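Local coordinates for ornithine cyclodeaminase (Methanococcus maripaludis S2, PDB 3C2Q), which catalyses the NAD(+)-dependent conversion of L-ornithine to L-proline with release of ammonia, at residues A145-G150 with T175-S180; K298-D303 with I321-D326. All coordinates share one frame; numbering follows the deposited sequence.

Interaction 1: A145-G150 with T175-S180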
ATOM      1  N   ALA B 145      -5.733  -6.466 -14.547  1.00 17.00           N
ATOM      2  CA  ALA B 145      -4.287  -6.388 -14.322  1.00 16.47           C
ATOM      3  C   ALA B 145      -3.534  -7.629 -14.745  1.00 16.29           C
ATOM      4  O   ALA B 145      -2.324  -7.567 -15.022  1.00 16.26           O
ATOM      5  CB  ALA B 145      -3.948  -6.037 -12.836  1.00 16.30           C
ATOM      6  N   ILE B 146      -4.227  -8.767 -14.785  1.00 16.13           N
ATOM      7  CA  ILE B 146      -3.647  -9.995 -15.312  1.00 16.06           C
ATOM      8  C   ILE B 146      -3.099  -9.686 -16.693  1.00 16.48           C
ATOM      9  O   ILE B 146      -1.989 -10.103 -17.027  1.00 16.05           O
ATOM     10  CB  ILE B 146      -4.699 -11.134 -15.435  1.00 15.78           C
ATOM     11  CG1 ILE B 146      -5.120 -11.633 -14.037  1.00 17.69           C
ATOM     12  CG2 ILE B 146      -4.126 -12.335 -16.255  1.00 17.30           C
ATOM     13  CD1 ILE B 146      -6.442 -12.445 -14.110  1.00 17.20           C
ATOM     14  N   ILE B 147      -3.886  -8.955 -17.490  1.00 16.27           N
ATOM     15  CA  ILE B 147      -3.502  -8.655 -18.876  1.00 16.78           C
ATOM     16  C   ILE B 147      -2.457  -7.546 -18.924  1.00 16.83           C
ATOM     17  O   ILE B 147      -1.412  -7.671 -19.601  1.00 16.32           O
ATOM     18  CB  ILE B 147      -4.730  -8.260 -19.790  1.00 16.40           C
ATOM     19  CG1 ILE B 147      -5.906  -9.221 -19.593  1.00 18.50           C
ATOM     20  CG2 ILE B 147      -4.296  -8.234 -21.278  1.00 18.86           C
ATOM     21  CD1 ILE B 147      -5.543 -10.755 -19.757  1.00 19.45           C
ATOM     22  N   HIS B 148      -2.714  -6.467 -18.178  1.00 17.21           N
ATOM     23  CA  HIS B 148      -1.784  -5.338 -18.178  1.00 16.67           C
ATOM     24  C   HIS B 148      -0.385  -5.718 -17.776  1.00 16.81           C
ATOM     25  O   HIS B 148       0.564  -5.129 -18.279  1.00 16.43           O
ATOM     26  CB  HIS B 148      -2.248  -4.202 -17.235  1.00 15.82           C
ATOM     27  CG  HIS B 148      -3.651  -3.756 -17.469  1.00 17.36           C
ATOM     28  ND1 HIS B 148      -4.260  -3.789 -18.713  1.00 17.06           N
ATOM     29  CD2 HIS B 148      -4.582  -3.291 -16.601  1.00 16.15           C
ATOM     30  CE1 HIS B 148      -5.501  -3.356 -18.601  1.00 18.82           C
ATOM     31  NE2 HIS B 148      -5.719  -3.029 -17.331  1.00 19.19           N
ATOM     32  N   THR B 149      -0.254  -6.687 -16.870  1.00 16.52           N
ATOM     33  CA  THR B 149       1.074  -7.088 -16.346  1.00 16.80           C
ATOM     34  C   THR B 149       1.744  -8.221 -17.136  1.00 16.89           C
ATOM     35  O   THR B 149       2.822  -8.692 -16.751  1.00 17.55           O
ATOM     36  CB  THR B 149       0.980  -7.532 -14.864  1.00 16.04           C
ATOM     37  OG1 THR B 149       0.118  -8.662 -14.768  1.00 16.06           O
ATOM     38  CG2 THR B 149       0.457  -6.430 -13.995  1.00 16.49           C
ATOM     39  N   GLY B 150       1.123  -8.647 -18.235  1.00 17.28           N
ATOM     40  CA  GLY B 150       1.732  -9.671 -19.114  1.00 17.83           C
ATOM     41  C   GLY B 150       1.473 -11.086 -18.651  1.00 17.42           C
ATOM     42  O   GLY B 150       2.131 -12.015 -19.124  1.00 19.15           O
ATOM     43  N   THR B 175     -12.254  -7.952 -22.322  1.00 19.31           N
ATOM     44  CA  THR B 175     -12.000  -7.057 -23.449  1.00 19.94           C
ATOM     45  C   THR B 175     -10.519  -6.711 -23.615  1.00 19.68           C
ATOM     46  O   THR B 175     -10.068  -6.544 -24.744  1.00 18.81           O
ATOM     47  CB  THR B 175     -12.866  -5.758 -23.447  1.00 20.48           C
ATOM     48  OG1 THR B 175     -12.564  -4.966 -22.273  1.00 21.40           O
ATOM     49  CG2 THR B 175     -14.366  -6.116 -23.488  1.00 20.67           C
ATOM     50  N   HIS B 176      -9.761  -6.618 -22.511  1.00 17.99           N
ATOM     51  CA  HIS B 176      -8.296  -6.461 -22.650  1.00 17.82           C
ATOM     52  C   HIS B 176      -7.579  -7.711 -23.112  1.00 16.98           C
ATOM     53  O   HIS B 176      -6.593  -7.601 -23.851  1.00 16.78           O
ATOM     54  CB  HIS B 176      -7.622  -5.852 -21.399  1.00 18.25           C
ATOM     55  CG  HIS B 176      -8.031  -4.420 -21.143  1.00 17.78           C
ATOM     56  ND1 HIS B 176      -7.753  -3.391 -22.024  1.00 18.27           N
ATOM     57  CD2 HIS B 176      -8.695  -3.855 -20.105  1.00 17.45           C
ATOM     58  CE1 HIS B 176      -8.221  -2.255 -21.534  1.00 19.64           C
ATOM     59  NE2 HIS B 176      -8.818  -2.515 -20.382  1.00 17.40           N
ATOM     60  N   ASP B 177      -8.048  -8.879 -22.671  1.00 16.72           N
ATOM     61  CA  ASP B 177      -7.561 -10.154 -23.215  1.00 18.13           C
ATOM     62  C   ASP B 177      -7.747 -10.130 -24.751  1.00 18.68           C
ATOM     63  O   ASP B 177      -6.835 -10.458 -25.525  1.00 18.12           O
ATOM     64  CB  ASP B 177      -8.313 -11.336 -22.599  1.00 17.54           C
ATOM     65  CG  ASP B 177      -8.001 -12.684 -23.295  1.00 21.95           C
ATOM     66  OD1 ASP B 177      -6.831 -13.166 -23.277  1.00 18.31           O
ATOM     67  OD2 ASP B 177      -8.957 -13.284 -23.835  1.00 21.23           O
ATOM     68  N   ILE B 178      -8.922  -9.692 -25.183  1.00 18.69           N
ATOM     69  CA  ILE B 178      -9.239  -9.687 -26.608  1.00 19.30           C
ATOM     70  C   ILE B 178      -8.457  -8.616 -27.359  1.00 18.69           C
ATOM     71  O   ILE B 178      -7.958  -8.877 -28.462  1.00 20.06           O
ATOM     72  CB  ILE B 178     -10.781  -9.604 -26.814  1.00 19.08           C
ATOM     73  CG1 ILE B 178     -11.379 -10.953 -26.399  1.00 17.14           C
ATOM     74  CG2 ILE B 178     -11.104  -9.239 -28.320  1.00 19.73           C
ATOM     75  CD1 ILE B 178     -12.887 -10.953 -26.093  1.00 19.45           C
ATOM     76  N   GLU B 179      -8.306  -7.432 -26.760  1.00 18.46           N
ATOM     77  CA  GLU B 179      -7.377  -6.417 -27.260  1.00 18.56           C
ATOM     78  C   GLU B 179      -5.996  -6.984 -27.520  1.00 18.92           C
ATOM     79  O   GLU B 179      -5.365  -6.661 -28.557  1.00 17.14           O
ATOM     80  CB  GLU B 179      -7.228  -5.231 -26.290  1.00 18.48           C
ATOM     81  CG  GLU B 179      -6.463  -4.071 -26.866  1.00 18.80           C
ATOM     82  CD  GLU B 179      -5.963  -3.078 -25.801  1.00 19.56           C
ATOM     83  OE1 GLU B 179      -6.522  -3.041 -24.667  1.00 21.32           O
ATOM     84  OE2 GLU B 179      -5.003  -2.327 -26.082  1.00 17.26           O
ATOM     85  N   SER B 180      -5.493  -7.789 -26.578  1.00 19.37           N
ATOM     86  CA  SER B 180      -4.133  -8.281 -26.745  1.00 20.25           C
ATOM     87  C   SER B 180      -4.107  -9.356 -27.838  1.00 19.41           C
ATOM     88  O   SER B 180      -3.143  -9.433 -28.591  1.00 19.22           O
ATOM     89  CB  SER B 180      -3.494  -8.761 -25.415  1.00 20.78           C
ATOM     90  OG  SER B 180      -4.198  -9.876 -24.922  1.00 27.02           O
TER
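His176 meets the short helix 145-148 through the face of its ring. CE1 of His148 stands over that face, offset toward the rim and 3.6 Å from CD2 of His176, and the two planes are turned by 70°: a T-shaped pair in which His148 supplies the edge. The rotation of the His176 ring is fixed from its own helix, one turn on, where ND1 donates to Glu179 OE1 at 2.9 Å, with the oxygen in the ring plane. With an alanine here, the His148 edge would probably lose the face it rests on, and Glu179 OE1 one of its donors. The backbone of His176 takes part as well, since its carbonyl O lies 3.5 Å from Ile147 CG2. Ile147 works as a fork: with CG1 beside the backbone N (chi1 -46°) and CG2 anti to it, CG2 goes to His176 while CG1 runs to Asp177, where Ile147 CD1 comes within 4.0 Å of Asp177 CB. The Asp177 carboxylate itself faces elsewhere, accepting from the backbone N atoms of Ile230 and Met231. Glu179 takes further bonds from Leu187 N, Gly188 N and Thr185 OG1, which tie the histidine's partner to the hairpin of strands 185-186 and 189-190 that follows the helix. At Ser180 the hydroxyl bonds back to Asp177 O at 2.8 Å, and OG lies 4.0 Å from CG2 of Ile147. The contact thus consists of one aromatic pair and the packing of one branched side chain, joining two helices of the Rossmann domain. Helix 171-183 is covered by helices 203-214 and 230-237, His204 stacking on the His176 ring; Ser186 of strand 185-186 bonds to His148 ND1, and Glu109 of the second subunit packs against His148.

Interaction 2: K298-D303 with I321-D326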
ATOM      1  N   LYS B 298     -10.590 -24.478  -0.966  1.00 21.41           N
ATOM      2  CA  LYS B 298      -9.265 -23.859  -0.889  1.00 22.72           C
ATOM      3  C   LYS B 298      -9.299 -22.488  -1.639  1.00 21.05           C
ATOM      4  O   LYS B 298      -9.700 -22.385  -2.793  1.00 20.89           O
ATOM      5  CB  LYS B 298      -8.223 -24.843  -1.455  1.00 22.84           C
ATOM      6  CG  LYS B 298      -6.801 -24.317  -1.568  1.00 28.52           C
ATOM      7  CD  LYS B 298      -5.940 -24.726  -0.337  1.00 39.14           C
ATOM      8  CE  LYS B 298      -4.882 -23.683  -0.047  1.00 42.13           C
ATOM      9  NZ  LYS B 298      -3.527 -24.326   0.059  1.00 45.57           N
ATOM     10  N   THR B 299      -8.897 -21.432  -0.954  1.00 20.58           N
ATOM     11  CA  THR B 299      -9.065 -20.079  -1.468  1.00 20.01           C
ATOM     12  C   THR B 299      -7.691 -19.416  -1.454  1.00 19.59           C
ATOM     13  O   THR B 299      -7.046 -19.372  -0.411  1.00 18.51           O
ATOM     14  CB  THR B 299      -9.994 -19.313  -0.533  1.00 20.00           C
ATOM     15  OG1 THR B 299     -11.217 -20.050  -0.425  1.00 21.31           O
ATOM     16  CG2 THR B 299     -10.305 -17.925  -1.070  1.00 22.42           C
ATOM     17  N   VAL B 300      -7.252 -18.930  -2.608  1.00 18.75           N
ATOM     18  CA  VAL B 300      -5.938 -18.260  -2.732  1.00 18.65           C
ATOM     19  C   VAL B 300      -6.179 -16.876  -3.330  1.00 18.27           C
ATOM     20  O   VAL B 300      -6.825 -16.742  -4.376  1.00 18.73           O
ATOM     21  CB  VAL B 300      -4.957 -19.056  -3.642  1.00 18.94           C
ATOM     22  CG1 VAL B 300      -3.580 -18.313  -3.762  1.00 18.42           C
ATOM     23  CG2 VAL B 300      -4.727 -20.447  -3.085  1.00 19.75           C
ATOM     24  N   CYS B 301      -5.716 -15.845  -2.637  1.00 16.88           N
ATOM     25  CA  CYS B 301      -5.937 -14.485  -3.114  1.00 16.85           C
ATOM     26  C   CYS B 301      -4.583 -13.826  -3.381  1.00 16.30           C
ATOM     27  O   CYS B 301      -3.765 -13.629  -2.466  1.00 15.52           O
ATOM     28  CB  CYS B 301      -6.729 -13.670  -2.085  1.00 17.30           C
ATOM     29  SG  CYS B 301      -7.061 -11.953  -2.639  1.00 19.87           S
ATOM     30  N   VAL B 302      -4.356 -13.549  -4.648  1.00 15.04           N
ATOM     31  CA  VAL B 302      -3.096 -12.998  -5.161  1.00 15.23           C
ATOM     32  C   VAL B 302      -3.310 -11.541  -5.548  1.00 15.68           C
ATOM     33  O   VAL B 302      -4.160 -11.232  -6.411  1.00 14.43           O
ATOM     34  CB  VAL B 302      -2.628 -13.746  -6.426  1.00 15.29           C
ATOM     35  CG1 VAL B 302      -1.189 -13.283  -6.773  1.00 18.44           C
ATOM     36  CG2 VAL B 302      -2.593 -15.298  -6.192  1.00 15.67           C
ATOM     37  N   ASP B 303      -2.567 -10.626  -4.916  1.00 15.41           N
ATOM     38  CA  ASP B 303      -2.645  -9.240  -5.365  1.00 15.63           C
ATOM     39  C   ASP B 303      -1.364  -8.537  -4.987  1.00 15.45           C
ATOM     40  O   ASP B 303      -0.691  -8.963  -4.046  1.00 15.22           O
ATOM     41  CB  ASP B 303      -3.851  -8.456  -4.786  1.00 16.17           C
ATOM     42  CG  ASP B 303      -4.068  -7.087  -5.562  1.00 20.55           C
ATOM     43  OD1 ASP B 303      -3.839  -7.000  -6.800  1.00 30.27           O
ATOM     44  OD2 ASP B 303      -4.257  -6.060  -4.953  1.00 23.59           O
ATOM     45  N   ILE B 321      -5.768 -17.807   1.643  1.00 20.77           N
ATOM     46  CA  ILE B 321      -4.299 -17.780   1.742  1.00 20.43           C
ATOM     47  C   ILE B 321      -3.882 -16.568   0.910  1.00 18.72           C
ATOM     48  O   ILE B 321      -4.134 -16.533  -0.285  1.00 17.04           O
ATOM     49  CB  ILE B 321      -3.719 -19.067   1.125  1.00 21.34           C
ATOM     50  CG1 ILE B 321      -4.288 -20.315   1.839  1.00 24.37           C
ATOM     51  CG2 ILE B 321      -2.167 -19.041   1.103  1.00 23.26           C
ATOM     52  CD1 ILE B 321      -3.968 -20.368   3.312  1.00 29.69           C
ATOM     53  N   GLY B 322      -3.261 -15.568   1.512  1.00 18.00           N
ATOM     54  CA  GLY B 322      -2.941 -14.393   0.719  1.00 17.14           C
ATOM     55  C   GLY B 322      -1.547 -14.542   0.155  1.00 17.32           C
ATOM     56  O   GLY B 322      -0.637 -15.021   0.845  1.00 17.17           O
ATOM     57  N   VAL B 323      -1.375 -14.165  -1.107  1.00 16.09           N
ATOM     58  CA  VAL B 323      -0.043 -14.127  -1.736  1.00 15.52           C
ATOM     59  C   VAL B 323       0.105 -12.671  -2.234  1.00 15.65           C
ATOM     60  O   VAL B 323      -0.508 -12.286  -3.249  1.00 15.60           O
ATOM     61  CB  VAL B 323       0.086 -15.111  -2.916  1.00 14.50           C
ATOM     62  CG1 VAL B 323       1.519 -15.030  -3.521  1.00 17.63           C
ATOM     63  CG2 VAL B 323      -0.193 -16.584  -2.453  1.00 15.55           C
ATOM     64  N   VAL B 324       0.880 -11.868  -1.510  1.00 14.36           N
ATOM     65  CA  VAL B 324       1.060 -10.439  -1.881  1.00 13.60           C
ATOM     66  C   VAL B 324       2.261 -10.384  -2.853  1.00 14.74           C
ATOM     67  O   VAL B 324       3.435 -10.487  -2.454  1.00 13.75           O
ATOM     68  CB  VAL B 324       1.209  -9.541  -0.681  1.00 13.87           C
ATOM     69  CG1 VAL B 324       1.337  -8.018  -1.084  1.00 13.87           C
ATOM     70  CG2 VAL B 324      -0.026  -9.736   0.298  1.00 14.70           C
ATOM     71  N   THR B 325       1.944 -10.258  -4.142  1.00 13.41           N
ATOM     72  CA  THR B 325       2.997 -10.378  -5.143  1.00 14.69           C
ATOM     73  C   THR B 325       2.526  -9.759  -6.448  1.00 14.92           C
ATOM     74  O   THR B 325       1.381  -9.324  -6.562  1.00 15.64           O
ATOM     75  CB  THR B 325       3.407 -11.867  -5.364  1.00 14.52           C
ATOM     76  OG1 THR B 325       4.577 -11.940  -6.191  1.00 14.59           O
ATOM     77  CG2 THR B 325       2.296 -12.633  -6.050  1.00 13.36           C
ATOM     78  N   ASP B 326       3.408  -9.738  -7.444  1.00 15.99           N
ATOM     79  CA  ASP B 326       3.087  -9.206  -8.764  1.00 16.33           C
ATOM     80  C   ASP B 326       2.375 -10.330  -9.514  1.00 16.76           C
ATOM     81  O   ASP B 326       2.954 -11.385  -9.747  1.00 14.94           O
ATOM     82  CB  ASP B 326       4.398  -8.804  -9.434  1.00 17.81           C
ATOM     83  CG  ASP B 326       4.204  -8.181 -10.804  1.00 19.60           C
ATOM     84  OD1 ASP B 326       3.367  -8.653 -11.598  1.00 22.12           O
ATOM     85  OD2 ASP B 326       4.943  -7.246 -11.118  1.00 18.92           O
TER
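Ile321 and Thr299 begin a ladder of five backbone hydrogen bonds that runs the length of two parallel strands. Ile321 N gives to Thr299 O at 2.9 Å, and Ile321 O in turn receives Cys301 N. Cys301 O then takes Val323 N at 2.8 Å, and Val323 O takes Asp303 N in a longer bond of 3.1 Å. The last rung, Thr325 N to Asp303 O, is more bent (145° at the hydrogen), its donor standing above the carbonyl plane. The other edge of 298-303 is satisfied by strand 276-280 and Lys275 just before it, through backbone bonds of Lys298, Val300 and Val302. This is the right-handed beta-alpha-beta crossover of a Rossmann fold, with helix 306-314 as the connection and 321-324 as the outermost strand of the parallel sheet within the chain. On the face bearing Val300, Val302 and Val323, CG1 of Val300 meets CG2 of Val323 at 4.0 Å beneath helix 112-133. Val302 and Thr325 lie side by side, Val302 CG1 to Thr325 CG2 at 3.6 Å: OG1 anti to the backbone N (chi1 -171°) leaves the threonine's CG2 between the backbone N and the carbonyl carbon, facing Val302, while OG1 itself bonds to Asp326 of the second subunit. Asp303 OD1 accepts from Ser281 OG, and OD2 from Gln305 N. Lys298 lays its CE against Ile321 CG1 and ends in a salt bridge to Glu122.

Interactions 1 and 2 lie in one Rossmann domain, their centres 19 Å apart, and follow one another along the chain. They meet at a single packing point, where Thr149 CB, just past the short helix, comes within 4.2 Å of Asp326 OD1. Both flank the probable NAD(+) site: His176 is about 4 Å, side chain to side chain, from Ala172, while interaction 2 itself holds Asp303 and Asp326; Ala172 and these two aspartates are inferred by similarity to bind the cofactor. A bound imidazole, probably from the crystallisation liquor, lies about 4 Å from the side chain of Asp303. Each contact also reaches the second subunit, which packs against Thr149 and salt-bridges Asp326 through its Lys112.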